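Local coordinates for CRISPR-associated protein, Cse2 family (Meiothermus ruber, PDB 3WA8), which probably binds a G-rich crRNA sequence and helps stabilise the R-loop as the CasB (Cse2) subunit of a type I-E CRISPR system, at residues R32-P37 / A69-S74; H111-L116 / K124-R129; L116-D121 / Y188-K193; Q147-I152 / I160-L165. All blocks are in the same frame, centred on the assembly; numbering follows the deposited sequence.

Contact 1 of 4, residues R32-P37 / A69-S74; sequences RGLDAP and AGLWAS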
# COMPACT_ATOMS: atom_id res chain seq x y z
N ARG A 32 0.92 13.89 8.79
CA ARG A 32 1.89 14.17 9.86
C ARG A 32 2.40 12.91 10.59
O ARG A 32 3.58 12.85 10.93
CB ARG A 32 1.29 15.15 10.86
CG ARG A 32 2.23 15.45 11.99
CD ARG A 32 2.11 16.87 12.51
NE ARG A 32 3.45 17.42 12.75
CZ ARG A 32 3.69 18.50 13.49
NH1 ARG A 32 2.67 19.14 14.07
NH2 ARG A 32 4.94 18.95 13.66
N GLY A 33 1.52 11.92 10.81
CA GLY A 33 1.89 10.69 11.46
C GLY A 33 2.80 9.77 10.66
O GLY A 33 3.29 8.78 11.18
N LEU A 34 3.04 10.08 9.39
CA LEU A 34 3.87 9.20 8.53
C LEU A 34 5.22 8.75 9.12
O LEU A 34 5.63 7.60 8.92
CB LEU A 34 4.09 9.83 7.14
CG LEU A 34 2.91 9.68 6.19
CD1 LEU A 34 3.18 10.36 4.88
CD2 LEU A 34 2.55 8.18 6.02
N ASP A 35 5.92 9.61 9.84
CA ASP A 35 7.23 9.20 10.34
C ASP A 35 7.12 8.23 11.54
O ASP A 35 8.09 7.54 11.88
CB ASP A 35 8.09 10.42 10.75
CG ASP A 35 8.02 11.59 9.76
OD1 ASP A 35 9.04 11.82 9.07
OD2 ASP A 35 6.95 12.29 9.67
N ALA A 36 5.97 8.21 12.21
CA ALA A 36 5.78 7.35 13.38
C ALA A 36 4.30 7.03 13.40
O ALA A 36 3.55 7.55 14.25
CB ALA A 36 6.21 8.07 14.63
N PRO A 37 3.86 6.19 12.45
CA PRO A 37 2.43 5.89 12.26
C PRO A 37 1.82 5.37 13.54
O PRO A 37 2.40 4.50 14.18
CB PRO A 37 2.42 4.76 11.23
CG PRO A 37 3.78 4.77 10.62
CD PRO A 37 4.74 5.45 11.53
N ALA A 69 -3.26 5.00 6.04
CA ALA A 69 -3.98 6.25 6.09
C ALA A 69 -3.08 7.39 5.60
O ALA A 69 -3.45 8.15 4.68
CB ALA A 69 -4.44 6.49 7.48
N GLY A 70 -1.88 7.47 6.16
CA GLY A 70 -0.96 8.56 5.80
C GLY A 70 -0.63 8.56 4.33
O GLY A 70 -0.65 9.61 3.68
N LEU A 71 -0.33 7.37 3.79
CA LEU A 71 0.07 7.32 2.40
C LEU A 71 -1.11 7.72 1.54
O LEU A 71 -0.97 8.48 0.58
CB LEU A 71 0.55 5.93 2.00
CG LEU A 71 1.88 5.54 2.65
CD1 LEU A 71 2.19 4.02 2.55
CD2 LEU A 71 2.99 6.42 2.12
N TRP A 72 -2.29 7.23 1.92
CA TRP A 72 -3.47 7.47 1.14
C TRP A 72 -3.72 8.97 1.19
O TRP A 72 -4.02 9.60 0.17
CB TRP A 72 -4.64 6.67 1.71
CG TRP A 72 -5.93 7.13 1.19
CD1 TRP A 72 -6.46 6.85 -0.03
CD2 TRP A 72 -6.86 8.01 1.84
NE1 TRP A 72 -7.66 7.52 -0.19
CE2 TRP A 72 -7.93 8.22 0.96
CE3 TRP A 72 -6.89 8.64 3.09
CZ2 TRP A 72 -9.03 9.02 1.29
CZ3 TRP A 72 -8.00 9.44 3.42
CH2 TRP A 72 -9.05 9.62 2.52
N ALA A 73 -3.55 9.55 2.38
CA ALA A 73 -3.79 10.97 2.61
C ALA A 73 -2.79 11.82 1.84
O ALA A 73 -2.93 13.02 1.75
CB ALA A 73 -3.70 11.24 4.08
N SER A 74 -1.77 11.18 1.28
CA SER A 74 -0.72 11.88 0.54
C SER A 74 -0.90 11.75 -0.95
O SER A 74 -0.19 12.39 -1.72
CB SER A 74 0.65 11.32 0.88
OG SER A 74 0.95 11.58 2.22
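L34 and G70 bring their backbones close, with 5.6 Å from L34 CA to G70 CA, where the turn leaving helix 24-32 lies against the C-terminal end of helix 59-72 in the all-helical Cse2 fold. The turn is closed by a backbone bond from A36 N to G33 O (2.9 Å), and L34, within it, is directed at the helix. The contact illustrates how a single leucine can fill the dip that a glycine makes in a helix surface. G70 has no side chain, which lets L34 CD2 settle directly over the backbone, 3.5 Å from G70 CA and close to G70 C as well. The L34 side chain points there because its CG stands beside the backbone N and opposite the carbonyl carbon (chi1 -79°), with the rest of the chain extended. From this seat its two methyls divide the work. CD2 also reaches L71, whose CD2 lies 4.3 Å from L34 CD2, while CD1 turns toward the end of the helix and S74. Behind L71 stand L145, R146 and V149 of helix 141-154, and R146 touches L34 too, so a third helix flanks the junction. A73 packs on L27 and M30 of helix 24-32. L34 CD1 meets the S74 side chain at its oxygen, 3.7 Å from S74 OG, and that hydroxyl is already engaged: it donates to G70 O across one helical turn, 31° out of the carbonyl plane and with a C=O...OG angle of 146°.

Contact 2 of 4, residues H111-L116 / K124-R129; sequences HAIAQL and KSIEQR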
# COMPACT_ATOMS: atom_id res chain seq x y z
N HIS A 111 2.48 -5.64 -8.52
CA HIS A 111 2.06 -5.22 -9.85
C HIS A 111 2.30 -3.71 -10.06
O HIS A 111 2.79 -3.30 -11.13
CB HIS A 111 0.63 -5.64 -10.18
CG HIS A 111 0.11 -5.04 -11.45
ND1 HIS A 111 0.31 -5.62 -12.68
CD2 HIS A 111 -0.63 -3.93 -11.67
CE1 HIS A 111 -0.28 -4.89 -13.61
NE2 HIS A 111 -0.85 -3.86 -13.02
N ALA A 112 1.99 -2.89 -9.05
CA ALA A 112 2.16 -1.44 -9.19
C ALA A 112 3.64 -1.14 -9.45
O ALA A 112 3.97 -0.36 -10.36
CB ALA A 112 1.64 -0.68 -7.99
N ILE A 113 4.51 -1.82 -8.70
CA ILE A 113 5.94 -1.57 -8.79
C ILE A 113 6.49 -1.98 -10.16
O ILE A 113 7.35 -1.27 -10.74
CB ILE A 113 6.70 -2.22 -7.62
CG1 ILE A 113 6.43 -1.45 -6.33
CG2 ILE A 113 8.23 -2.20 -7.85
CD1 ILE A 113 6.57 -2.29 -5.10
N ALA A 114 5.99 -3.09 -10.69
CA ALA A 114 6.45 -3.53 -12.00
C ALA A 114 6.08 -2.49 -13.04
O ALA A 114 6.86 -2.19 -13.94
CB ALA A 114 5.84 -4.84 -12.35
N GLN A 115 4.89 -1.92 -12.90
CA GLN A 115 4.41 -0.91 -13.84
C GLN A 115 5.35 0.28 -13.83
O GLN A 115 5.67 0.86 -14.88
CB GLN A 115 2.98 -0.49 -13.50
CG GLN A 115 1.94 -1.43 -14.02
CD GLN A 115 0.55 -1.07 -13.58
OE1 GLN A 115 0.29 -0.84 -12.41
NE2 GLN A 115 -0.37 -1.04 -14.53
N LEU A 116 5.81 0.64 -12.62
CA LEU A 116 6.75 1.73 -12.44
C LEU A 116 8.08 1.35 -13.09
O LEU A 116 8.66 2.13 -13.87
CB LEU A 116 6.90 2.00 -10.96
CG LEU A 116 8.11 2.80 -10.56
CD1 LEU A 116 7.95 4.25 -11.00
CD2 LEU A 116 8.30 2.70 -9.08
N LYS A 124 17.09 -0.80 -13.45
CA LYS A 124 17.58 -1.70 -12.42
C LYS A 124 17.54 -1.11 -11.01
O LYS A 124 17.38 -1.84 -10.02
CB LYS A 124 18.92 -2.34 -12.79
CG LYS A 124 18.72 -3.74 -13.41
CD LYS A 124 19.95 -4.22 -14.17
CE LYS A 124 19.60 -5.33 -15.18
NZ LYS A 124 20.73 -5.67 -16.12
N SER A 125 17.62 0.21 -10.90
CA SER A 125 17.50 0.78 -9.58
C SER A 125 16.09 0.58 -8.99
O SER A 125 15.95 0.43 -7.78
CB SER A 125 17.94 2.24 -9.56
OG SER A 125 16.94 3.08 -10.08
N ILE A 126 15.04 0.54 -9.81
CA ILE A 126 13.72 0.29 -9.23
C ILE A 126 13.66 -1.16 -8.78
O ILE A 126 13.08 -1.48 -7.72
CB ILE A 126 12.51 0.68 -10.15
CG1 ILE A 126 12.11 2.15 -9.94
CG2 ILE A 126 11.26 -0.15 -9.82
CD1 ILE A 126 12.86 3.13 -10.80
N GLU A 127 14.28 -2.05 -9.57
CA GLU A 127 14.25 -3.45 -9.24
C GLU A 127 14.96 -3.67 -7.92
O GLU A 127 14.48 -4.42 -7.07
CB GLU A 127 14.91 -4.27 -10.31
CG GLU A 127 14.64 -5.75 -10.18
CD GLU A 127 15.28 -6.51 -11.30
OE1 GLU A 127 16.27 -5.99 -11.86
OE2 GLU A 127 14.80 -7.62 -11.62
N GLN A 128 16.09 -2.99 -7.75
CA GLN A 128 16.86 -3.09 -6.51
C GLN A 128 16.13 -2.52 -5.31
O GLN A 128 16.01 -3.18 -4.28
CB GLN A 128 18.24 -2.46 -6.68
CG GLN A 128 19.25 -3.44 -7.29
CD GLN A 128 20.46 -2.72 -7.80
OE1 GLN A 128 20.73 -1.57 -7.39
NE2 GLN A 128 21.21 -3.35 -8.70
N ARG A 129 15.60 -1.32 -5.47
CA ARG A 129 14.78 -0.71 -4.44
C ARG A 129 13.65 -1.67 -4.08
O ARG A 129 13.28 -1.78 -2.91
CB ARG A 129 14.27 0.66 -4.87
CG ARG A 129 13.38 1.33 -3.84
CD ARG A 129 13.35 2.85 -4.02
NE ARG A 129 14.33 3.53 -3.18
CZ ARG A 129 14.89 4.70 -3.48
NH1 ARG A 129 14.57 5.30 -4.62
NH2 ARG A 129 15.78 5.25 -2.66
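I126 enters the groove between I113 and L116, two residues one helical turn apart on helix 109-119. Its two branches divide unequally: I126 CG1 rests 3.9 Å from L116 CD2, while I126 CG2 approaches I113 CG2 at 4.2 Å and also reaches the L116 methyl. The L116 and I126 side chains meet at about a right angle, so that a leucine methyl abuts the flank of the isoleucine. L116 offers this methyl because its CG lies opposite the backbone N (chi1 163°), whereas at I113 it is the CG2 branch that takes that orientation and faces I126. The nearest CA atoms, L116 CA and I126 CA, are 7.8 Å apart, a spacing bridged by aliphatic carbon. Further residues pack round this trio. F130 and L133, further along helix 124-135, touch I113, as do M148 and I152 of helix 141-154 and F187 of helix 178-197; R120 lies against I126. The beginning of helix 124-135 is held by S123, whose hydroxyl is hydrogen-bonded to I126 N and to S125 OG. E127, whose side chain leaves the helix away from this contact, is hydrogen-bonded through OE2 to Y188 OH of helix 178-197. The two consecutive helices, joined by a short loop, run roughly antiparallel as a helical hairpin, with I126 of one packed between I113 and L116 of the other. Since the touching groups are all saturated carbon, the fit of these two helices depends on shape and exclusion of water, while the polar bonds lie beside it, at the helix start and between E127 and Y188.

Contact 3 of 4, residues L116-D121 / Y188-K193; sequences LYLARD and YRTVAK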
# COMPACT_ATOMS: atom_id res chain seq x y z
N LEU A 116 5.81 0.64 -12.62
CA LEU A 116 6.75 1.73 -12.44
C LEU A 116 8.08 1.35 -13.09
O LEU A 116 8.66 2.13 -13.87
CB LEU A 116 6.90 2.00 -10.96
CG LEU A 116 8.11 2.80 -10.56
CD1 LEU A 116 7.95 4.25 -11.00
CD2 LEU A 116 8.30 2.70 -9.08
N TYR A 117 8.55 0.14 -12.79
CA TYR A 117 9.76 -0.39 -13.38
C TYR A 117 9.76 -0.25 -14.89
O TYR A 117 10.72 0.25 -15.47
CB TYR A 117 9.87 -1.84 -12.97
CG TYR A 117 10.99 -2.63 -13.59
CD1 TYR A 117 12.31 -2.34 -13.30
CD2 TYR A 117 10.72 -3.70 -14.42
CE1 TYR A 117 13.33 -3.08 -13.84
CE2 TYR A 117 11.74 -4.44 -14.98
CZ TYR A 117 13.05 -4.13 -14.68
OH TYR A 117 14.07 -4.87 -15.22
N LEU A 118 8.67 -0.68 -15.54
CA LEU A 118 8.58 -0.66 -17.00
C LEU A 118 8.47 0.76 -17.55
O LEU A 118 8.98 1.06 -18.62
CB LEU A 118 7.41 -1.50 -17.50
CG LEU A 118 7.46 -3.02 -17.28
CD1 LEU A 118 6.06 -3.57 -17.11
CD2 LEU A 118 8.18 -3.76 -18.40
N ALA A 119 7.81 1.63 -16.80
CA ALA A 119 7.70 3.04 -17.15
C ALA A 119 9.07 3.73 -17.18
O ALA A 119 9.27 4.68 -17.93
CB ALA A 119 6.75 3.77 -16.20
N ARG A 120 10.02 3.24 -16.39
CA ARG A 120 11.35 3.83 -16.32
C ARG A 120 12.41 3.00 -17.04
O ARG A 120 13.53 2.88 -16.54
CB ARG A 120 11.78 4.03 -14.88
CG ARG A 120 11.14 5.19 -14.18
CD ARG A 120 12.06 5.66 -13.08
NE ARG A 120 11.29 6.28 -12.01
CZ ARG A 120 10.89 7.54 -12.01
NH1 ARG A 120 11.21 8.34 -13.04
NH2 ARG A 120 10.18 8.02 -10.98
N ASP A 121 12.05 2.44 -18.19
CA ASP A 121 12.97 1.67 -19.02
C ASP A 121 13.51 0.39 -18.43
O ASP A 121 14.64 0.01 -18.74
CB ASP A 121 14.17 2.52 -19.42
CG ASP A 121 14.02 3.08 -20.75
OD1 ASP A 121 13.03 3.83 -20.95
OD2 ASP A 121 14.87 2.76 -21.61
N TYR A 188 7.38 -10.15 -11.39
CA TYR A 188 8.00 -10.78 -12.54
C TYR A 188 7.00 -11.28 -13.56
O TYR A 188 7.29 -11.36 -14.73
CB TYR A 188 9.02 -11.83 -12.11
CG TYR A 188 10.24 -11.16 -11.51
CD1 TYR A 188 11.15 -10.50 -12.33
CD2 TYR A 188 10.47 -11.14 -10.13
CE1 TYR A 188 12.26 -9.86 -11.81
CE2 TYR A 188 11.59 -10.50 -9.59
CZ TYR A 188 12.48 -9.85 -10.45
OH TYR A 188 13.60 -9.19 -9.97
N ARG A 189 5.78 -11.54 -13.10
CA ARG A 189 4.69 -11.90 -13.98
C ARG A 189 4.26 -10.75 -14.90
O ARG A 189 4.02 -10.97 -16.09
CB ARG A 189 3.50 -12.36 -13.15
CG ARG A 189 2.60 -13.27 -13.90
CD ARG A 189 1.55 -13.86 -12.99
NE ARG A 189 1.30 -15.24 -13.38
CZ ARG A 189 0.11 -15.83 -13.33
NH1 ARG A 189 -0.96 -15.15 -12.90
NH2 ARG A 189 0.00 -17.10 -13.72
N THR A 190 4.19 -9.54 -14.36
CA THR A 190 3.90 -8.34 -15.12
C THR A 190 4.98 -8.01 -16.15
O THR A 190 4.68 -7.75 -17.30
CB THR A 190 3.77 -7.14 -14.19
OG1 THR A 190 2.68 -7.35 -13.28
CG2 THR A 190 3.50 -5.88 -14.97
N VAL A 191 6.24 -8.00 -15.73
CA VAL A 191 7.37 -7.77 -16.63
C VAL A 191 7.36 -8.73 -17.84
O VAL A 191 7.45 -8.32 -19.01
CB VAL A 191 8.70 -7.88 -15.85
CG1 VAL A 191 9.87 -7.85 -16.79
CG2 VAL A 191 8.81 -6.78 -14.85
N ALA A 192 7.24 -10.02 -17.53
CA ALA A 192 7.14 -11.05 -18.55
C ALA A 192 6.00 -10.75 -19.49
O ALA A 192 6.13 -10.89 -20.70
CB ALA A 192 6.95 -12.40 -17.90
N LYS A 193 4.86 -10.35 -18.93
CA LYS A 193 3.67 -10.09 -19.69
C LYS A 193 3.94 -9.03 -20.75
O LYS A 193 3.49 -9.17 -21.89
CB LYS A 193 2.55 -9.65 -18.76
CG LYS A 193 1.20 -9.52 -19.40
CD LYS A 193 0.39 -10.82 -19.32
CE LYS A 193 -1.12 -10.49 -19.37
NZ LYS A 193 -1.96 -11.63 -19.88
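Y117 and V191 form the close half of this contact: V191 CG2 lies 3.6 Å from Y117 CD2 and 3.8 Å from Y117 CE2, reaching that side of the ring obliquely. The two side chains run at about a right angle to one another. Y117 presents its ring here because CG is opposite the backbone N (chi1 174°), and the V191 methyl that meets it is the one standing beside the backbone N. F187, one turn earlier on helix 178-197, also meets the ring, with the two planes inclined at about 50°. The other half is slacker and nearer to solvent. L118 CD1 approaches T190 CG2 at 4.1 Å and V191 CA only at 4.4 Å, and L118 remains partly exposed. T190 keeps its two branches apart in use: the methyl serves L118, while OG1 is hydrogen-bonded to H111 ND1 and to A186 O, so the polar end is occupied outside the leucine contact. Helix 109-119 is running out at this point. R120 is the first residue to leave helical angles, with R120 N bonded to Y117 O at 3.2 Å, and D121 follows with a positive phi of 65°. The pairing thus joins the C-terminal end of helix 109-119 to the long helix 178-197, far apart in the sequence. Helix 124-135 touches Y117 through I126 and E127, helix 141-154 lies against L116 and R120, and helix 102-106 meets R189 and K193 on a further face of helix 178-197.

Contact 4 of 4, residues Q147-I152 / I160-L165; sequences QMVQLI and IYWSEL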
# COMPACT_ATOMS: atom_id res chain seq x y z
N GLN A 147 8.98 5.40 0.62
CA GLN A 147 9.78 5.81 -0.52
C GLN A 147 9.24 5.24 -1.84
O GLN A 147 9.23 5.94 -2.86
CB GLN A 147 11.21 5.35 -0.35
CG GLN A 147 12.11 6.22 0.45
CD GLN A 147 13.58 5.86 0.15
OE1 GLN A 147 13.90 4.68 -0.15
NE2 GLN A 147 14.47 6.88 0.17
N MET A 148 8.80 3.99 -1.82
CA MET A 148 8.39 3.31 -3.05
C MET A 148 7.08 3.88 -3.59
O MET A 148 6.99 4.19 -4.80
CB MET A 148 8.27 1.80 -2.84
CG MET A 148 7.92 1.05 -4.11
SD MET A 148 9.21 1.19 -5.37
CE MET A 148 10.02 -0.37 -5.10
N VAL A 149 6.08 4.00 -2.69
CA VAL A 149 4.83 4.70 -2.97
C VAL A 149 5.12 6.07 -3.57
O VAL A 149 4.55 6.45 -4.59
CB VAL A 149 3.98 4.87 -1.70
CG1 VAL A 149 2.82 5.78 -1.94
CG2 VAL A 149 3.45 3.54 -1.26
N GLN A 150 6.01 6.82 -2.94
CA GLN A 150 6.45 8.07 -3.51
C GLN A 150 6.93 7.92 -4.96
O GLN A 150 6.54 8.70 -5.83
CB GLN A 150 7.57 8.62 -2.66
CG GLN A 150 7.14 9.62 -1.66
CD GLN A 150 7.94 10.87 -1.88
OE1 GLN A 150 8.77 10.92 -2.80
NE2 GLN A 150 7.72 11.89 -1.05
N LEU A 151 7.79 6.92 -5.23
CA LEU A 151 8.24 6.74 -6.59
C LEU A 151 7.08 6.40 -7.49
O LEU A 151 6.89 7.06 -8.51
CB LEU A 151 9.35 5.70 -6.69
CG LEU A 151 10.75 6.23 -6.38
CD1 LEU A 151 11.74 5.10 -6.43
CD2 LEU A 151 11.14 7.31 -7.33
N ILE A 152 6.29 5.41 -7.09
CA ILE A 152 5.10 5.04 -7.83
C ILE A 152 4.21 6.25 -8.19
O ILE A 152 3.72 6.34 -9.33
CB ILE A 152 4.28 4.03 -7.05
CG1 ILE A 152 5.05 2.73 -6.94
CG2 ILE A 152 2.95 3.78 -7.73
CD1 ILE A 152 4.61 1.88 -5.80
N ILE A 160 -2.63 2.42 -7.18
CA ILE A 160 -2.24 1.61 -6.01
C ILE A 160 -3.50 1.16 -5.30
O ILE A 160 -4.25 2.01 -4.81
CB ILE A 160 -1.42 2.41 -4.97
CG1 ILE A 160 0.01 2.61 -5.45
CG2 ILE A 160 -1.40 1.69 -3.63
CD1 ILE A 160 0.73 3.72 -4.74
N TYR A 161 -3.75 -0.15 -5.22
CA TYR A 161 -4.94 -0.60 -4.52
C TYR A 161 -4.72 -0.57 -3.00
O TYR A 161 -4.14 -1.49 -2.41
CB TYR A 161 -5.40 -1.96 -5.02
CG TYR A 161 -5.60 -2.03 -6.51
CD1 TYR A 161 -6.87 -2.04 -7.07
CD2 TYR A 161 -4.51 -2.10 -7.37
CE1 TYR A 161 -7.07 -2.12 -8.48
CE2 TYR A 161 -4.70 -2.18 -8.78
CZ TYR A 161 -5.97 -2.18 -9.31
OH TYR A 161 -6.11 -2.27 -10.66
N TRP A 162 -5.17 0.50 -2.36
CA TRP A 162 -4.96 0.64 -0.93
C TRP A 162 -5.52 -0.47 -0.05
O TRP A 162 -4.84 -0.94 0.86
CB TRP A 162 -5.43 1.98 -0.45
CG TRP A 162 -4.82 3.06 -1.23
CD1 TRP A 162 -5.38 3.73 -2.27
CD2 TRP A 162 -3.51 3.62 -1.05
NE1 TRP A 162 -4.51 4.68 -2.75
CE2 TRP A 162 -3.35 4.63 -2.02
CE3 TRP A 162 -2.46 3.37 -0.15
CZ2 TRP A 162 -2.18 5.40 -2.13
CZ3 TRP A 162 -1.30 4.14 -0.25
CH2 TRP A 162 -1.18 5.14 -1.24
N SER A 163 -6.73 -0.93 -0.30
CA SER A 163 -7.24 -1.96 0.59
C SER A 163 -6.38 -3.23 0.51
O SER A 163 -6.05 -3.84 1.53
CB SER A 163 -8.71 -2.24 0.34
OG SER A 163 -8.87 -2.93 -0.86
N GLU A 164 -5.99 -3.62 -0.70
CA GLU A 164 -5.09 -4.77 -0.82
C GLU A 164 -3.75 -4.46 -0.14
O GLU A 164 -3.19 -5.34 0.52
CB GLU A 164 -4.93 -5.23 -2.27
CG GLU A 164 -5.98 -6.25 -2.75
CD GLU A 164 -7.29 -5.62 -3.33
OE1 GLU A 164 -7.56 -4.40 -3.09
OE2 GLU A 164 -8.06 -6.35 -4.03
N LEU A 165 -3.26 -3.22 -0.27
CA LEU A 165 -2.00 -2.87 0.37
C LEU A 165 -2.08 -3.12 1.88
O LEU A 165 -1.21 -3.81 2.48
CB LEU A 165 -1.59 -1.43 0.07
CG LEU A 165 -0.18 -1.06 0.57
CD1 LEU A 165 0.89 -1.85 -0.16
CD2 LEU A 165 0.12 0.44 0.40
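I152 N donates to M148 O at 2.7 Å, the shortest polar bond within these segments, and this helical link belongs to the turn that presents I152 and V149 to I160. I160 sits in the connection just ahead of helix 162-170, with Y161 at the N-cap position and Y161 O accepting from L165 N. The end methyl of I160 is the meeting point: I160 CD1 lies 3.7 Å from I152 CG2 and 4.1 Å from V149 CG1. The I160 chain crosses V149 at about a right angle. V149 CG1, opposite its backbone N (chi1 170°), does double duty, since it also stands 4.1 Å from W162 CH2, at an oblique approach to the indole. The other isoleucine branch is turned to the tryptophan: I160 CG2 lies 3.7 Å above the indole plane, over its centre, a CH-pi type of contact between residues two apart in sequence. One aliphatic side chain therefore serves helix 141-154 with its tip and the ring of its own segment with its short branch. Around this group W162 touches V68 and L71 of helix 59-72 and makes an edge-to-face, T-shaped pairing with W72. The contact lies near the centre of the chain and all four touching residues are buried. The atoms that touch across the contact are all carbon, from aliphatic groups and an indole, consistent with apolar packing that joins the start of helix 162-170 to helix 141-154.

How the contacts relate
Contact 4 lies nearest the middle of the chain, and each of the others touches it. Contact 1, its centre 12 Å away, reaches it through L71, whose CB is 3.4 Å from W162 CZ3. Contacts 2 and 3 have centres 7 Å apart, use helix 109-119 in common and share L116; L116 CD2 approaches I152 CG1 of contact 4 at 3.9 Å. Contacts 1 and 3 occupy opposite sides of the chain's centre, their own centres 27 Å apart. A bound mercury(II) ion lies about 4 Å from the W162 side chain, and the L71 side chain is about 8 Å from a bound mercury(II) ion. All four contacts join helices within the one chain.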